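Local coordinates for membrane-associated lipoprotein (PDB 3K63) that is of unknown function but is probably held at the ureaplasma cell membrane by lipid modification, with this chain representing its lipoprotein-17 domain, at residues Gly109-Glu112 with Asn113-Pro117; Leu85-Lys88 with Lys89-Gln92; Tyr65-Asp69 with Phe70-Asn74. All coordinates share one frame; numbering follows the deposited sequence.

Contact 1: Gly109-Glu112 with Asn113-Pro117; sequences GVDE and NGTIP
Asp111 and Thr115 make the centre of this tight bend, where one carboxylate oxygen takes two of the four hydrogen bonds. Asp111 OD1 accepts from the backbone N of Thr115 at 2.8 Å and also from Asn113 N at 3.0 Å. The two donors arrive from opposite faces of the carboxylate plane, so the oxygen is gripped from both sides, which should limit rotation of the carboxylate. Asp111 CG sits between its own backbone N and carbonyl carbon (chi1 69°), which folds the carboxylate back over the turn. The Thr115 side chain crosses it at a slant, its CB 3.3 Å from Asp111 OD1.

Backbone bonds close the bend beneath this carboxylate. Gly114 N donates to Asp111 O over 2.8 Å, while Asp111 N reaches Thr115 O at 3.1 Å. The same Thr115 oxygen receives a CA-H...O contact from Val110 CA at 3.0 Å, and the Val110 CG2 methyl rests 3.3 Å from Gly114 C. At the open end of the bend, the Pro117 ring lies against the Gly109 carbonyl.

Farther out, Glu112 turns its carboxylate to helix 34-40, where OE1 is hydrogen-bonded to Ser35 OG; Asp111 OD2 makes a long, weak ion pair with Lys39 NZ. Together the bonds describe a type I turn from Asp111 to Gly114, followed by a G1 beta bulge with Gly114 at positive phi and reinforced by an Asx turn at Asp111.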
ATOM      1  N   GLY A 109     -15.833  -8.898   6.831  1.00 58.71           N
ATOM      2  CA  GLY A 109     -14.643  -8.236   7.330  1.00 58.08           C
ATOM      3  C   GLY A 109     -13.860  -9.011   8.370  1.00 54.76           C
ATOM      4  O   GLY A 109     -12.943  -8.480   8.983  1.00 55.14           O
ATOM      5  N   VAL A 110     -14.223 -10.265   8.593  1.00 56.41           N
ATOM      6  CA  VAL A 110     -13.513 -11.075   9.578  1.00 56.37           C
ATOM      7  C   VAL A 110     -12.050 -11.185   9.141  1.00 54.97           C
ATOM      8  O   VAL A 110     -11.784 -11.273   7.950  1.00 53.65           O
ATOM      9  CB  VAL A 110     -14.166 -12.483   9.693  1.00 55.87           C
ATOM     10  CG1 VAL A 110     -14.381 -13.055   8.307  1.00 62.14           C
ATOM     11  CG2 VAL A 110     -13.297 -13.414  10.527  1.00 56.94           C
ATOM     12  N   ASP A 111     -11.104 -11.167  10.083  1.00 53.60           N
ATOM     13  CA  ASP A 111      -9.685 -11.248   9.723  1.00 53.51           C
ATOM     14  C   ASP A 111      -9.112 -12.667   9.689  1.00 51.15           C
ATOM     15  O   ASP A 111      -9.798 -13.635  10.022  1.00 53.63           O
ATOM     16  CB  ASP A 111      -8.831 -10.372  10.655  1.00 50.46           C
ATOM     17  CG  ASP A 111      -8.765 -10.909  12.078  1.00 57.19           C
ATOM     18  OD1 ASP A 111      -9.278 -12.024  12.330  1.00 57.38           O
ATOM     19  OD2 ASP A 111      -8.186 -10.216  12.951  1.00 57.66           O
ATOM     20  N   GLU A 112      -7.840 -12.758   9.300  1.00 49.89           N
ATOM     21  CA  GLU A 112      -7.122 -14.026   9.169  1.00 54.04           C
ATOM     22  C   GLU A 112      -7.109 -14.897  10.429  1.00 57.53           C
ATOM     23  O   GLU A 112      -6.741 -16.070  10.374  1.00 53.78           O
ATOM     24  CB  GLU A 112      -5.675 -13.768   8.732  1.00 49.50           C
ATOM     25  CG  GLU A 112      -4.834 -13.111   9.814  1.00 48.34           C
ATOM     26  CD  GLU A 112      -4.938 -11.598   9.793  1.00 49.75           C
ATOM     27  OE1 GLU A 112      -5.989 -11.074   9.366  1.00 49.73           O
ATOM     28  OE2 GLU A 112      -3.971 -10.928  10.212  1.00 52.42           O
ATOM     29  N   ASN A 113      -7.477 -14.319  11.565  1.00 56.42           N
ATOM     30  CA  ASN A 113      -7.491 -15.066  12.812  1.00 55.84           C
ATOM     31  C   ASN A 113      -8.919 -15.241  13.314  1.00 60.03           C
ATOM     32  O   ASN A 113      -9.157 -15.414  14.506  1.00 67.10           O
ATOM     33  CB  ASN A 113      -6.597 -14.359  13.848  1.00 57.67           C
ATOM     34  CG  ASN A 113      -5.120 -14.648  13.622  1.00 59.87           C
ATOM     35  OD1 ASN A 113      -4.261 -13.773  13.763  1.00 60.46           O
ATOM     36  ND2 ASN A 113      -4.820 -15.900  13.276  1.00 61.50           N
ATOM     37  N   GLY A 114      -9.869 -15.178  12.385  1.00 57.67           N
ATOM     38  CA  GLY A 114     -11.271 -15.352  12.728  1.00 56.61           C
ATOM     39  C   GLY A 114     -12.015 -14.249  13.457  1.00 58.87           C
ATOM     40  O   GLY A 114     -13.202 -14.384  13.712  1.00 62.39           O
ATOM     41  N   THR A 115     -11.340 -13.164  13.812  1.00 58.43           N
ATOM     42  CA  THR A 115     -12.013 -12.076  14.525  1.00 56.48           C
ATOM     43  C   THR A 115     -13.136 -11.428  13.705  1.00 58.48           C
ATOM     44  O   THR A 115     -12.975 -11.204  12.513  1.00 59.11           O
ATOM     45  CB  THR A 115     -11.014 -10.987  14.926  1.00 54.41           C
ATOM     46  OG1 THR A 115     -10.013 -11.558  15.771  1.00 58.96           O
ATOM     47  CG2 THR A 115     -11.712  -9.852  15.667  1.00 55.98           C
ATOM     48  N   ILE A 116     -14.280 -11.158  14.341  1.00 58.84           N
ATOM     49  CA  ILE A 116     -15.416 -10.517  13.671  1.00 56.62           C
ATOM     50  C   ILE A 116     -15.470  -9.035  14.043  1.00 59.47           C
ATOM     51  O   ILE A 116     -15.335  -8.670  15.219  1.00 62.13           O
ATOM     52  CB  ILE A 116     -16.771 -11.109  14.099  1.00 58.84           C
ATOM     53  CG1 ILE A 116     -16.849 -12.587  13.744  1.00 62.92           C
ATOM     54  CG2 ILE A 116     -17.896 -10.357  13.419  1.00 57.57           C
ATOM     55  CD1 ILE A 116     -16.449 -13.502  14.875  1.00 63.90           C
ATOM     56  N   PRO A 117     -15.683  -8.157  13.050  1.00 60.19           N
ATOM     57  CA  PRO A 117     -15.754  -6.713  13.312  1.00 60.98           C
ATOM     58  C   PRO A 117     -16.805  -6.324  14.372  1.00 70.91           C
ATOM     59  O   PRO A 117     -18.007  -6.530  14.171  1.00 67.11           O
ATOM     60  CB  PRO A 117     -16.111  -6.142  11.947  1.00 52.68           C
ATOM     61  CG  PRO A 117     -15.447  -7.075  11.011  1.00 55.64           C
ATOM     62  CD  PRO A 117     -15.777  -8.426  11.603  1.00 58.05           C
TER

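Contact 2: Leu85-Lys88 with Lys89-Gln92; sequences LTDK and KNNQ
Asp87 faces the returning chain with both its backbone and its carboxylate, and all four residues of 89-92 answer it. Its CG lies anti to the backbone N (chi1 -177°), which carries the carboxylate out over the bend. There OD1 accepts from Lys89 N at 3.0 Å, on the anti side and somewhat out of the carboxylate plane; a bond to the backbone N two residues on makes this an Asx turn. The Lys89 side chain runs beside that of Asp87, pointing the same way, with Lys89 CB 3.5 Å from Asp87 OD1.

The other carboxylate oxygen turns to Asn90. As modelled, these two side chains cross at about a right angle, and Asn90 ND2 gives Asp87 OD2 a weak hydrogen bond of 2.7 Å. Asn90 OD1 accepts from Gln92 N in what looks like a second Asx turn. That oxygen, however, sits too close to Asp87 CB, so the orientation of the whole Asn90 amide is doubtful, and with it both of these bonds.

On the backbone, Asp87 N meets Gln92 O at 2.9 Å in a nearly straight bond, whereas the one from Asn91 N to Asp87 O is short, at 2.7 Å, but clearly bent. With both Asn91 and Gln92 facing Asp87, the result is a G1 beta bulge, Asn91 taking positive phi. The Lys88 side chain leaves the bend, and its NZ is hydrogen-bonded to Gln53 O. The bend joins antiparallel strands 79-87 and 93-100; Leu85 and Thr86 pair with Tyr94 and Asp57 on the flanking strands, and Phe4 of helix 4-7 touches Leu85 and Asp87.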
ATOM      1  N   LEU A  85       7.517  10.422  -1.234  1.00 50.11           N
ATOM      2  CA  LEU A  85       8.030  10.597  -2.591  1.00 51.39           C
ATOM      3  C   LEU A  85       9.206  11.564  -2.606  1.00 53.86           C
ATOM      4  O   LEU A  85       9.064  12.729  -2.220  1.00 56.18           O
ATOM      5  CB  LEU A  85       6.911  11.120  -3.498  1.00 46.45           C
ATOM      6  CG  LEU A  85       5.600  10.328  -3.438  1.00 47.60           C
ATOM      7  CD1 LEU A  85       4.511  11.048  -4.205  1.00 48.05           C
ATOM      8  CD2 LEU A  85       5.822   8.943  -4.001  1.00 47.44           C
ATOM      9  N   THR A  86      10.369  11.082  -3.036  1.00 51.34           N
ATOM     10  CA  THR A  86      11.540  11.951  -3.094  1.00 56.11           C
ATOM     11  C   THR A  86      11.825  12.412  -4.516  1.00 56.02           C
ATOM     12  O   THR A  86      11.923  11.608  -5.440  1.00 57.00           O
ATOM     13  CB  THR A  86      12.788  11.259  -2.556  1.00 54.00           C
ATOM     14  OG1 THR A  86      12.570  10.849  -1.204  1.00 51.22           O
ATOM     15  CG2 THR A  86      13.966  12.205  -2.591  1.00 51.16           C
ATOM     16  N   ASP A  87      11.934  13.721  -4.678  1.00 61.52           N
ATOM     17  CA  ASP A  87      12.207  14.327  -5.970  1.00 63.63           C
ATOM     18  C   ASP A  87      13.721  14.226  -6.094  1.00 61.74           C
ATOM     19  O   ASP A  87      14.456  14.925  -5.395  1.00 62.88           O
ATOM     20  CB  ASP A  87      11.778  15.798  -5.938  1.00 70.17           C
ATOM     21  CG  ASP A  87      11.950  16.491  -7.274  1.00 74.46           C
ATOM     22  OD1 ASP A  87      12.846  16.069  -8.040  1.00 69.65           O
ATOM     23  OD2 ASP A  87      11.199  17.465  -7.545  1.00 73.62           O
ATOM     24  N   LYS A  88      14.192  13.351  -6.971  1.00 66.08           N
ATOM     25  CA  LYS A  88      15.619  13.153  -7.136  1.00 65.80           C
ATOM     26  C   LYS A  88      16.425  14.305  -7.720  1.00 68.06           C
ATOM     27  O   LYS A  88      17.653  14.277  -7.675  1.00 70.19           O
ATOM     28  CB  LYS A  88      15.860  11.867  -7.932  1.00 60.27           C
ATOM     29  CG  LYS A  88      15.551  10.623  -7.125  1.00 57.96           C
ATOM     30  CD  LYS A  88      15.889   9.344  -7.874  1.00 57.46           C
ATOM     31  CE  LYS A  88      15.774   8.125  -6.960  1.00 54.28           C
ATOM     32  NZ  LYS A  88      15.951   6.854  -7.724  1.00 55.49           N
ATOM     33  N   LYS A  89      15.757  15.313  -8.267  1.00 68.82           N
ATOM     34  CA  LYS A  89      16.488  16.453  -8.823  1.00 72.61           C
ATOM     35  C   LYS A  89      16.919  17.352  -7.664  1.00 73.70           C
ATOM     36  O   LYS A  89      18.105  17.454  -7.348  1.00 73.51           O
ATOM     37  CB  LYS A  89      15.608  17.240  -9.806  1.00 77.31           C
ATOM     38  CG  LYS A  89      16.267  18.496 -10.371  1.00 83.93           C
ATOM     39  CD  LYS A  89      15.397  19.208 -11.412  1.00 93.23           C
ATOM     40  CE  LYS A  89      16.158  20.387 -12.045  1.00103.02           C
ATOM     41  NZ  LYS A  89      15.391  21.140 -13.096  1.00 94.69           N
ATOM     42  N   ASN A  90      15.930  17.962  -7.012  1.00 70.96           N
ATOM     43  CA  ASN A  90      16.129  18.866  -5.878  1.00 69.96           C
ATOM     44  C   ASN A  90      16.363  18.187  -4.525  1.00 71.24           C
ATOM     45  O   ASN A  90      16.877  18.810  -3.602  1.00 73.14           O
ATOM     46  CB  ASN A  90      14.915  19.773  -5.748  1.00 74.92           C
ATOM     47  CG  ASN A  90      13.616  18.996  -5.780  1.00 76.52           C
ATOM     48  OD1 ASN A  90      13.498  17.942  -5.156  1.00 73.28           O
ATOM     49  ND2 ASN A  90      12.631  19.515  -6.508  1.00 77.01           N
ATOM     50  N   ASN A  91      15.960  16.923  -4.420  1.00 68.78           N
ATOM     51  CA  ASN A  91      16.073  16.106  -3.202  1.00 65.25           C
ATOM     52  C   ASN A  91      15.020  16.447  -2.141  1.00 67.82           C
ATOM     53  O   ASN A  91      15.200  16.154  -0.959  1.00 73.38           O
ATOM     54  CB  ASN A  91      17.470  16.213  -2.566  1.00 65.96           C
ATOM     55  CG  ASN A  91      17.960  14.870  -2.013  1.00 70.37           C
ATOM     56  OD1 ASN A  91      17.846  13.843  -2.685  1.00 78.79           O
ATOM     57  ND2 ASN A  91      18.517  14.875  -0.804  1.00 66.05           N
ATOM     58  N   GLN A  92      13.915  17.053  -2.554  1.00 63.67           N
ATOM     59  CA  GLN A  92      12.861  17.410  -1.609  1.00 68.37           C
ATOM     60  C   GLN A  92      11.969  16.191  -1.413  1.00 62.90           C
ATOM     61  O   GLN A  92      11.709  15.443  -2.357  1.00 60.35           O
ATOM     62  CB  GLN A  92      12.030  18.585  -2.147  1.00 70.52           C
ATOM     63  CG  GLN A  92      11.888  19.785  -1.189  1.00 73.30           C
ATOM     64  CD  GLN A  92      10.609  19.755  -0.338  1.00 79.61           C
ATOM     65  OE1 GLN A  92      10.611  19.265   0.798  1.00 81.55           O
ATOM     66  NE2 GLN A  92       9.508  20.276  -0.896  1.00 74.51           N
TER

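Contact 3: Tyr65-Asp69 with Phe70-Asn74; sequences YPDGD and FGSAN
Tyr65 lays one face of its ring over the start of the helix, and this is the tight part of the contact. Phe70 CA stands 3.5 Å above the ring plane, over its centre, while Phe70 N comes within 3.3 Å of Tyr65 CD2. The two aromatic side chains run side by side in the same direction, with Phe70 CB 3.4 Å from Tyr65 CZ near the phenol end. At the other end of the ring Ala73 CB reaches Tyr65 CD1 at 3.4 Å, and the same methyl meets Pro66 CD at 3.8 Å. Tyr65 also stacks on the ring of Tyr38 in helix 34-40.

The opposite character appears at Asp67, which lies out in solvent at the far corner of the turn. Here one polar link reaches the helix: Ser72 OG donates to Asp67 OD2 at 2.5 Å, on the anti side of the carboxylate. Ser72 OG is anti to its backbone N (chi1 -172°), which swings the hydroxyl back toward the turn. Asp69 O adds two weak bonds, from Ser72 N and from Ala73 N.

The segment is thus a type I turn from Tyr65 to Gly68, closed by Gly68 N on Tyr65 O with the glycine at positive phi, that leads straight to Asp69 as the N-cap of helix 70-76.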
ATOM      1  N   TYR A  65      -5.907   1.607   7.370  1.00 44.21           N
ATOM      2  CA  TYR A  65      -7.247   1.200   6.966  1.00 43.51           C
ATOM      3  C   TYR A  65      -7.899   2.495   6.511  1.00 40.91           C
ATOM      4  O   TYR A  65      -7.756   3.538   7.161  1.00 43.22           O
ATOM      5  CB  TYR A  65      -8.016   0.623   8.150  1.00 44.43           C
ATOM      6  CG  TYR A  65      -7.411  -0.660   8.681  1.00 41.14           C
ATOM      7  CD1 TYR A  65      -7.087  -1.715   7.818  1.00 42.32           C
ATOM      8  CD2 TYR A  65      -7.184  -0.843  10.046  1.00 36.73           C
ATOM      9  CE1 TYR A  65      -6.558  -2.922   8.301  1.00 38.42           C
ATOM     10  CE2 TYR A  65      -6.652  -2.051  10.531  1.00 35.23           C
ATOM     11  CZ  TYR A  65      -6.352  -3.081   9.649  1.00 34.46           C
ATOM     12  OH  TYR A  65      -5.897  -4.291  10.119  1.00 38.89           O
ATOM     13  N   PRO A  66      -8.622   2.461   5.389  1.00 43.58           N
ATOM     14  CA  PRO A  66      -9.254   3.696   4.927  1.00 46.74           C
ATOM     15  C   PRO A  66     -10.096   4.392   5.987  1.00 51.59           C
ATOM     16  O   PRO A  66     -10.023   5.617   6.135  1.00 50.31           O
ATOM     17  CB  PRO A  66     -10.073   3.230   3.735  1.00 46.19           C
ATOM     18  CG  PRO A  66      -9.220   2.088   3.197  1.00 45.20           C
ATOM     19  CD  PRO A  66      -8.904   1.350   4.470  1.00 43.94           C
ATOM     20  N   ASP A  67     -10.883   3.618   6.730  1.00 50.64           N
ATOM     21  CA  ASP A  67     -11.734   4.192   7.764  1.00 52.15           C
ATOM     22  C   ASP A  67     -11.223   4.067   9.180  1.00 55.65           C
ATOM     23  O   ASP A  67     -11.935   4.428  10.114  1.00 55.10           O
ATOM     24  CB  ASP A  67     -13.122   3.570   7.724  1.00 53.11           C
ATOM     25  CG  ASP A  67     -13.811   3.790   6.413  1.00 61.74           C
ATOM     26  OD1 ASP A  67     -13.531   4.830   5.772  1.00 62.75           O
ATOM     27  OD2 ASP A  67     -14.641   2.935   6.031  1.00 66.00           O
ATOM     28  N   GLY A  68     -10.023   3.537   9.370  1.00 53.71           N
ATOM     29  CA  GLY A  68      -9.530   3.411  10.728  1.00 45.56           C
ATOM     30  C   GLY A  68      -9.756   2.061  11.394  1.00 52.56           C
ATOM     31  O   GLY A  68      -9.270   1.852  12.508  1.00 51.90           O
ATOM     32  N   ASP A  69     -10.504   1.154  10.765  1.00 48.82           N
ATOM     33  CA  ASP A  69     -10.720  -0.150  11.382  1.00 52.20           C
ATOM     34  C   ASP A  69     -10.734  -1.264  10.334  1.00 49.73           C
ATOM     35  O   ASP A  69     -11.333  -1.119   9.264  1.00 51.66           O
ATOM     36  CB  ASP A  69     -12.029  -0.147  12.197  1.00 55.80           C
ATOM     37  CG  ASP A  69     -13.229  -0.701  11.422  1.00 56.92           C
ATOM     38  OD1 ASP A  69     -13.726  -0.022  10.488  1.00 56.95           O
ATOM     39  OD2 ASP A  69     -13.680  -1.821  11.766  1.00 55.08           O
ATOM     40  N   PHE A  70     -10.077  -2.374  10.662  1.00 43.90           N
ATOM     41  CA  PHE A  70      -9.943  -3.539   9.780  1.00 47.58           C
ATOM     42  C   PHE A  70     -11.216  -4.102   9.120  1.00 52.57           C
ATOM     43  O   PHE A  70     -11.205  -4.403   7.924  1.00 48.15           O
ATOM     44  CB  PHE A  70      -9.244  -4.672  10.537  1.00 50.21           C
ATOM     45  CG  PHE A  70     -10.175  -5.521  11.370  1.00 53.94           C
ATOM     46  CD1 PHE A  70     -10.530  -5.146  12.662  1.00 56.10           C
ATOM     47  CD2 PHE A  70     -10.678  -6.717  10.856  1.00 51.65           C
ATOM     48  CE1 PHE A  70     -11.365  -5.955  13.433  1.00 58.52           C
ATOM     49  CE2 PHE A  70     -11.513  -7.532  11.618  1.00 54.70           C
ATOM     50  CZ  PHE A  70     -11.859  -7.152  12.908  1.00 58.44           C
ATOM     51  N   GLY A  71     -12.303  -4.263   9.874  1.00 56.85           N
ATOM     52  CA  GLY A  71     -13.512  -4.810   9.272  1.00 52.03           C
ATOM     53  C   GLY A  71     -13.934  -4.084   8.004  1.00 51.88           C
ATOM     54  O   GLY A  71     -14.261  -4.696   6.985  1.00 49.94           O
ATOM     55  N   SER A  72     -13.904  -2.757   8.076  1.00 53.53           N
ATOM     56  CA  SER A  72     -14.284  -1.902   6.950  1.00 55.70           C
ATOM     57  C   SER A  72     -13.355  -2.120   5.755  1.00 54.29           C
ATOM     58  O   SER A  72     -13.790  -2.182   4.604  1.00 58.06           O
ATOM     59  CB  SER A  72     -14.235  -0.433   7.385  1.00 58.16           C
ATOM     60  OG  SER A  72     -14.760   0.421   6.384  1.00 69.68           O
ATOM     61  N   ALA A  73     -12.068  -2.241   6.050  1.00 56.42           N
ATOM     62  CA  ALA A  73     -11.061  -2.455   5.028  1.00 52.42           C
ATOM     63  C   ALA A  73     -11.139  -3.872   4.463  1.00 51.78           C
ATOM     64  O   ALA A  73     -11.046  -4.068   3.251  1.00 54.42           O
ATOM     65  CB  ALA A  73      -9.681  -2.189   5.611  1.00 47.94           C
ATOM     66  N   ASN A  74     -11.309  -4.859   5.336  1.00 48.05           N
ATOM     67  CA  ASN A  74     -11.388  -6.241   4.887  1.00 50.04           C
ATOM     68  C   ASN A  74     -12.601  -6.485   3.984  1.00 49.98           C
ATOM     69  O   ASN A  74     -12.564  -7.351   3.119  1.00 48.93           O
ATOM     70  CB  ASN A  74     -11.409  -7.194   6.093  1.00 50.74           C
ATOM     71  CG  ASN A  74     -10.021  -7.436   6.667  1.00 49.11           C
ATOM     72  OD1 ASN A  74      -9.022  -6.920   6.154  1.00 47.53           O
ATOM     73  ND2 ASN A  74      -9.950  -8.232   7.724  1.00 49.40           N
TER

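In the fold
Contacts 1 and 3 lie on the same side of the chain's centre, 12 Å apart between centres, and touch: Asn74 ND2 probably hydrogen-bonds to Gly109 O (3.3 Å), while Pro117 packs on Gly71. Both also reach helix 34-40, so that helix, helix 70-76 and the C-terminal loop form one cluster. Contact 2 is at the far end of the three-stranded sheet, its centre 40 Å from that of contact 1. All three are only partly buried, and contact 3 lies nearest the chain's centre. Its strength is aromatic and apolar packing, whereas the more peripheral contacts 1 and 2 each rely on one aspartate satisfying backbone N-H groups around a bulged turn.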